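Local coordinates for protein WipB (Legionella pneumophila, PDB 5NNY) that acts, through the phosphatase domain described here, as a translocated Ser/Thr phosphatase that targets the host lysosomal nutrient-sensing machinery, at residues Y195-P199 / A233-A237; N202-S208 / K299-I305. All blocks are in the same frame, centred on the assembly; numbering follows the deposited sequence.

Interaction 1 (Y195-P199 / A233-A237); sequences YSLDP and AVDLA
In the phosphoesterase fold of this phosphatase domain, the first turn of helix 233-253 packs on one face of the mixed sheet, against the C-terminal part of strand 190-198. The meeting is between Y195 and L197 of the strand, with P199 just after it, and A233, V234 and A237 of the helix. No hydrogen bond crosses it; the two short segments run nearly antiparallel, at 150°, with axes 8.8 Å apart. A237 puts its methyl over one face of the Y195 ring in a CH-pi contact, CB lying 3.7 Å from the ring centroid and 21° off the normal, offset toward the rim. With chi1 at 63°, Y195 has CG between its own backbone N and carbonyl carbon, which lays the ring over the helix. Alanine suits this place because its short side chain lets the ring come close. L197 straddles the turn, its two methyls serving both alanines: CD1 lies 3.6 Å from A233 CB, while CD2 reaches A237 CB at 3.8 Å and also touches V234 CG2. At the exposed margin P199 CB meets V234 CG2 at 3.8 Å. Further along the helix, OD1 of D241 is hydrogen-bonded to Y195 OH, so the tyrosine pairs an apolar face for A237 with a polar end that has its own partner. On the neighbouring strand 203-208, I204 touches both Y195 and A233, and A233 also meets F300.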
loop_
_atom_site.group_PDB
_atom_site.type_symbol
_atom_site.label_atom_id
_atom_site.label_comp_id
_atom_site.label_asym_id
_atom_site.label_seq_id
_atom_site.Cartn_x
_atom_site.Cartn_y
_atom_site.Cartn_z
ATOM N N TYR A 195 7.807 12.687 2.915
ATOM C CA TYR A 195 8.361 13.929 2.381
ATOM C C TYR A 195 9.771 13.730 1.836
ATOM O O TYR A 195 10.488 12.791 2.198
ATOM C CB TYR A 195 8.359 15.042 3.445
ATOM C CG TYR A 195 9.233 14.719 4.633
ATOM C CD1 TYR A 195 10.608 14.927 4.580
ATOM C CD2 TYR A 195 8.684 14.200 5.801
ATOM C CE1 TYR A 195 11.410 14.609 5.648
ATOM C CE2 TYR A 195 9.472 13.881 6.875
ATOM C CZ TYR A 195 10.834 14.099 6.798
ATOM O OH TYR A 195 11.621 13.773 7.872
ATOM N N SER A 196 10.162 14.657 0.964
ATOM C CA SER A 196 11.549 14.863 0.574
ATOM C C SER A 196 11.896 16.297 0.940
ATOM O O SER A 196 11.169 17.224 0.572
ATOM C CB SER A 196 11.759 14.627 -0.923
ATOM O OG SER A 196 13.097 14.942 -1.281
ATOM N N LEU A 197 12.973 16.480 1.690
ATOM C CA LEU A 197 13.272 17.775 2.287
ATOM C C LEU A 197 14.589 18.325 1.761
ATOM O O LEU A 197 15.572 17.594 1.633
ATOM C CB LEU A 197 13.307 17.649 3.821
ATOM C CG LEU A 197 13.750 18.832 4.682
ATOM C CD1 LEU A 197 12.689 19.932 4.719
ATOM C CD2 LEU A 197 14.075 18.338 6.074
ATOM N N ASP A 198 14.600 19.628 1.466
ATOM C CA ASP A 198 15.796 20.359 1.045
ATOM C C ASP A 198 16.003 21.451 2.084
ATOM O O ASP A 198 15.467 22.562 1.945
ATOM C CB ASP A 198 15.630 20.932 -0.363
ATOM C CG ASP A 198 16.877 21.632 -0.873
ATOM O OD1 ASP A 198 17.766 21.951 -0.058
ATOM O OD2 ASP A 198 16.949 21.867 -2.103
ATOM N N PRO A 199 16.752 21.177 3.153
ATOM C CA PRO A 199 16.861 22.167 4.237
ATOM C C PRO A 199 17.487 23.487 3.793
ATOM O O PRO A 199 17.077 24.548 4.276
ATOM C CB PRO A 199 17.735 21.454 5.280
ATOM C CG PRO A 199 17.720 20.011 4.897
ATOM C CD PRO A 199 17.551 19.968 3.418
ATOM N N ALA A 233 10.360 24.450 6.604
ATOM C CA ALA A 233 10.267 23.134 5.970
ATOM C C ALA A 233 10.837 22.044 6.870
ATOM O O ALA A 233 10.264 20.949 6.969
ATOM C CB ALA A 233 11.003 23.130 4.627
ATOM N N VAL A 234 11.970 22.325 7.528
ATOM C CA VAL A 234 12.560 21.392 8.483
ATOM C C VAL A 234 11.592 21.112 9.626
ATOM O O VAL A 234 11.454 19.969 10.073
ATOM C CB VAL A 234 13.910 21.938 9.002
ATOM C CG1 VAL A 234 14.261 21.315 10.334
ATOM C CG2 VAL A 234 15.024 21.657 7.988
ATOM N N ASP A 235 10.907 22.146 10.119
ATOM C CA ASP A 235 9.975 21.935 11.224
ATOM C C ASP A 235 8.789 21.077 10.796
ATOM O O ASP A 235 8.315 20.229 11.561
ATOM C CB ASP A 235 9.486 23.275 11.778
ATOM C CG ASP A 235 10.076 23.586 13.138
ATOM O OD1 ASP A 235 11.003 22.854 13.557
ATOM O OD2 ASP A 235 9.615 24.550 13.792
ATOM N N LEU A 236 8.282 21.296 9.585
ATOM C CA LEU A 236 7.172 20.486 9.103
ATOM C C LEU A 236 7.588 19.032 8.959
ATOM O O LEU A 236 6.828 18.117 9.303
ATOM C CB LEU A 236 6.669 21.032 7.766
ATOM C CG LEU A 236 5.350 20.425 7.272
ATOM C CD1 LEU A 236 4.186 20.790 8.189
ATOM C CD2 LEU A 236 5.057 20.820 5.828
ATOM N N ALA A 237 8.803 18.805 8.462
ATOM C CA ALA A 237 9.337 17.455 8.370
ATOM C C ALA A 237 9.419 16.813 9.745
ATOM O O ALA A 237 9.124 15.624 9.908
ATOM C CB ALA A 237 10.714 17.492 7.708
#

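Interaction 2 (N202-S208 / K299-I305)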
loop_
_atom_site.group_PDB
_atom_site.type_symbol
_atom_site.label_atom_id
_atom_site.label_comp_id
_atom_site.label_asym_id
_atom_site.label_seq_id
_atom_site.Cartn_x
_atom_site.Cartn_y
_atom_site.Cartn_z
ATOM N N ASN A 202 14.907 25.611 2.213
ATOM C CA ASN A 202 13.677 25.765 2.978
ATOM C C ASN A 202 12.486 25.332 2.119
ATOM O O ASN A 202 11.496 26.044 1.975
ATOM C CB ASN A 202 13.519 27.214 3.471
ATOM C CG ASN A 202 12.358 27.392 4.427
ATOM O OD1 ASN A 202 11.991 26.473 5.157
ATOM N ND2 ASN A 202 11.765 28.581 4.417
ATOM N N GLU A 203 12.617 24.159 1.512
ATOM C CA GLU A 203 11.604 23.608 0.622
ATOM C C GLU A 203 11.327 22.161 0.998
ATOM O O GLU A 203 12.239 21.432 1.403
ATOM C CB GLU A 203 12.057 23.723 -0.846
ATOM C CG GLU A 203 11.050 23.245 -1.885
ATOM C CD GLU A 203 11.202 21.762 -2.242
ATOM O OE1 GLU A 203 12.171 21.109 -1.780
ATOM O OE2 GLU A 203 10.340 21.246 -2.993
ATOM N N ILE A 204 10.068 21.743 0.865
ATOM C CA ILE A 204 9.688 20.370 1.185
ATOM C C ILE A 204 8.664 19.881 0.168
ATOM O O ILE A 204 7.800 20.642 -0.282
ATOM C CB ILE A 204 9.174 20.263 2.633
ATOM C CG1 ILE A 204 8.974 18.796 3.041
ATOM C CG2 ILE A 204 7.887 21.099 2.827
ATOM C CD1 ILE A 204 8.493 18.640 4.473
ATOM N N LYS A 205 8.816 18.624 -0.255
ATOM C CA LYS A 205 7.836 17.937 -1.083
ATOM C C LYS A 205 7.132 16.933 -0.179
ATOM O O LYS A 205 7.795 16.080 0.414
ATOM C CB LYS A 205 8.487 17.206 -2.255
ATOM C CG LYS A 205 9.322 18.064 -3.180
ATOM C CD LYS A 205 9.827 17.239 -4.363
ATOM C CE LYS A 205 11.152 17.787 -4.884
ATOM N NZ LYS A 205 11.512 17.212 -6.216
ATOM N N VAL A 206 5.810 17.036 -0.070
ATOM C CA VAL A 206 5.011 16.141 0.773
ATOM C C VAL A 206 4.318 15.128 -0.130
ATOM O O VAL A 206 3.695 15.507 -1.129
ATOM C CB VAL A 206 3.996 16.921 1.630
ATOM C CG1 VAL A 206 2.966 15.979 2.266
ATOM C CG2 VAL A 206 4.738 17.694 2.724
ATOM N N PHE A 207 4.443 13.844 0.212
ATOM C CA PHE A 207 3.849 12.743 -0.541
ATOM C C PHE A 207 2.691 12.149 0.241
ATOM O O PHE A 207 2.771 11.969 1.457
ATOM C CB PHE A 207 4.865 11.631 -0.845
ATOM C CG PHE A 207 6.021 12.071 -1.724
ATOM C CD1 PHE A 207 7.162 12.615 -1.167
ATOM C CD2 PHE A 207 5.959 11.916 -3.098
ATOM C CE1 PHE A 207 8.228 13.012 -1.971
ATOM C CE2 PHE A 207 7.016 12.307 -3.910
ATOM C CZ PHE A 207 8.150 12.857 -3.347
ATOM N N SER A 208 1.616 11.848 -0.472
ATOM C CA SER A 208 0.456 11.217 0.133
ATOM C C SER A 208 -0.237 10.453 -0.975
ATOM O O SER A 208 0.020 10.686 -2.155
ATOM C CB SER A 208 -0.487 12.241 0.775
ATOM O OG SER A 208 -0.976 13.162 -0.193
ATOM N N LYS A 299 6.058 30.569 5.418
ATOM C CA LYS A 299 7.290 30.246 6.120
ATOM C C LYS A 299 8.174 29.243 5.389
ATOM O O LYS A 299 9.283 28.981 5.853
ATOM C CB LYS A 299 6.957 29.723 7.519
ATOM C CG LYS A 299 5.789 30.475 8.153
ATOM C CD LYS A 299 5.468 29.971 9.548
ATOM C CE LYS A 299 4.089 30.453 9.999
ATOM N NZ LYS A 299 3.789 30.050 11.402
ATOM N N PHE A 300 7.730 28.689 4.267
ATOM C CA PHE A 300 8.548 27.768 3.482
ATOM C C PHE A 300 7.832 27.514 2.162
ATOM O O PHE A 300 6.661 27.866 1.992
ATOM C CB PHE A 300 8.794 26.450 4.225
ATOM C CG PHE A 300 7.528 25.789 4.701
ATOM C CD1 PHE A 300 6.838 24.916 3.874
ATOM C CD2 PHE A 300 7.003 26.079 5.952
ATOM C CE1 PHE A 300 5.653 24.354 4.284
ATOM C CE2 PHE A 300 5.825 25.500 6.379
ATOM C CZ PHE A 300 5.145 24.633 5.540
ATOM N N LYS A 301 8.555 26.901 1.230
ATOM C CA LYS A 301 7.994 26.429 -0.029
ATOM C C LYS A 301 7.594 24.967 0.120
ATOM O O LYS A 301 8.311 24.189 0.747
ATOM C CB LYS A 301 9.002 26.562 -1.169
ATOM C CG LYS A 301 9.358 28.004 -1.478
ATOM C CD LYS A 301 10.517 28.120 -2.438
ATOM C CE LYS A 301 10.863 29.589 -2.627
ATOM N NZ LYS A 301 12.152 29.809 -3.334
ATOM N N ILE A 302 6.458 24.599 -0.464
ATOM C CA ILE A 302 5.975 23.221 -0.392
ATOM C C ILE A 302 5.368 22.850 -1.738
ATOM O O ILE A 302 4.697 23.669 -2.380
ATOM C CB ILE A 302 4.965 23.033 0.765
ATOM C CG1 ILE A 302 4.458 21.581 0.852
ATOM C CG2 ILE A 302 3.799 23.982 0.633
ATOM C CD1 ILE A 302 3.898 21.247 2.199
ATOM N N THR A 303 5.635 21.622 -2.183
ATOM C CA THR A 303 4.893 21.025 -3.285
ATOM C C THR A 303 4.249 19.749 -2.761
ATOM O O THR A 303 4.858 19.025 -1.977
ATOM C CB THR A 303 5.803 20.716 -4.485
ATOM O OG1 THR A 303 6.865 19.861 -4.061
ATOM C CG2 THR A 303 6.424 21.983 -5.051
ATOM N N PHE A 304 3.000 19.511 -3.145
ATOM C CA PHE A 304 2.303 18.281 -2.795
ATOM C C PHE A 304 2.309 17.348 -3.999
ATOM O O PHE A 304 2.049 17.782 -5.124
ATOM C CB PHE A 304 0.866 18.567 -2.348
ATOM C CG PHE A 304 0.768 19.299 -1.047
ATOM C CD1 PHE A 304 0.745 18.612 0.153
ATOM C CD2 PHE A 304 0.709 20.688 -1.023
ATOM C CE1 PHE A 304 0.648 19.288 1.354
ATOM C CE2 PHE A 304 0.619 21.367 0.170
ATOM C CZ PHE A 304 0.569 20.680 1.358
ATOM N N ILE A 305 2.602 16.070 -3.754
ATOM C CA ILE A 305 2.653 15.029 -4.776
ATOM C C ILE A 305 1.766 13.884 -4.319
ATOM O O ILE A 305 1.985 13.322 -3.243
ATOM C CB ILE A 305 4.087 14.512 -4.999
ATOM C CG1 ILE A 305 4.983 15.604 -5.596
ATOM C CG2 ILE A 305 4.069 13.241 -5.850
ATOM C CD1 ILE A 305 6.433 15.176 -5.742
#
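Strands 203-208 and 301-306 run parallel; the axes of segments 203-208 and 301-305 come within 4.7 Å and are inclined by 21°, with E203 to F207 in register with K301 to I305. This pairing forms the edge of the mixed sheet in the phosphoesterase fold, where 301-306 is an outermost strand. Backbone bonds alternate in the parallel manner: I204 and V206 each donate to one residue of the edge strand and accept from another, as in V206 N to T303 O at 2.9 Å. I204, V206, I302 and F304 share one face, where the first three touch A233, I240 and L236 of helix 233-253; beta-branched residues suit extended strands. V206 touches two neighbours, CG2 lying 3.7 Å from I302 CD1 while CB approaches F304 CD1; I302 CG1 sits over one face of the F304 ring, toward its rim. E203, K205, K301 and T303 lie on the other face, where exposure of K301 and T303 suits polar side chains. There F207 and I305 run side by side, I305 CD1 coming within 3.5 Å of F207 CE2. At the start of strand 203-208, N202 and E203 both face D198 in a G1 beta bulge. With CG anti to the backbone N (chi1 -172°), the N202 amide extends to the chain before the edge strand: OD1 accepts from A233 N, and ND2 donates to K299 O at 2.9 Å, with an N-H...O angle of 168°.

How the interactions relate
The two contacts have centres about 7 Å apart and share one region of the mixed sheet, where strand 203-208 lies between antiparallel 190-198 and parallel 301-306. Along the chain their segments alternate: 195-199, 202-208, 233-237, then 299-305. A short turn joins the first two strands, whereas helices separate 203-208 from the edge strand. S196 N to K205 O, at 2.8 Å, is a probable hydrogen bond directly linking interaction 1 to interaction 2. Helix 233-253 supplies the other connection, since its side chains touch all three strands. Sheet pairing and helix packing thus join remote parts of the sequence at this end of the phosphatase domain.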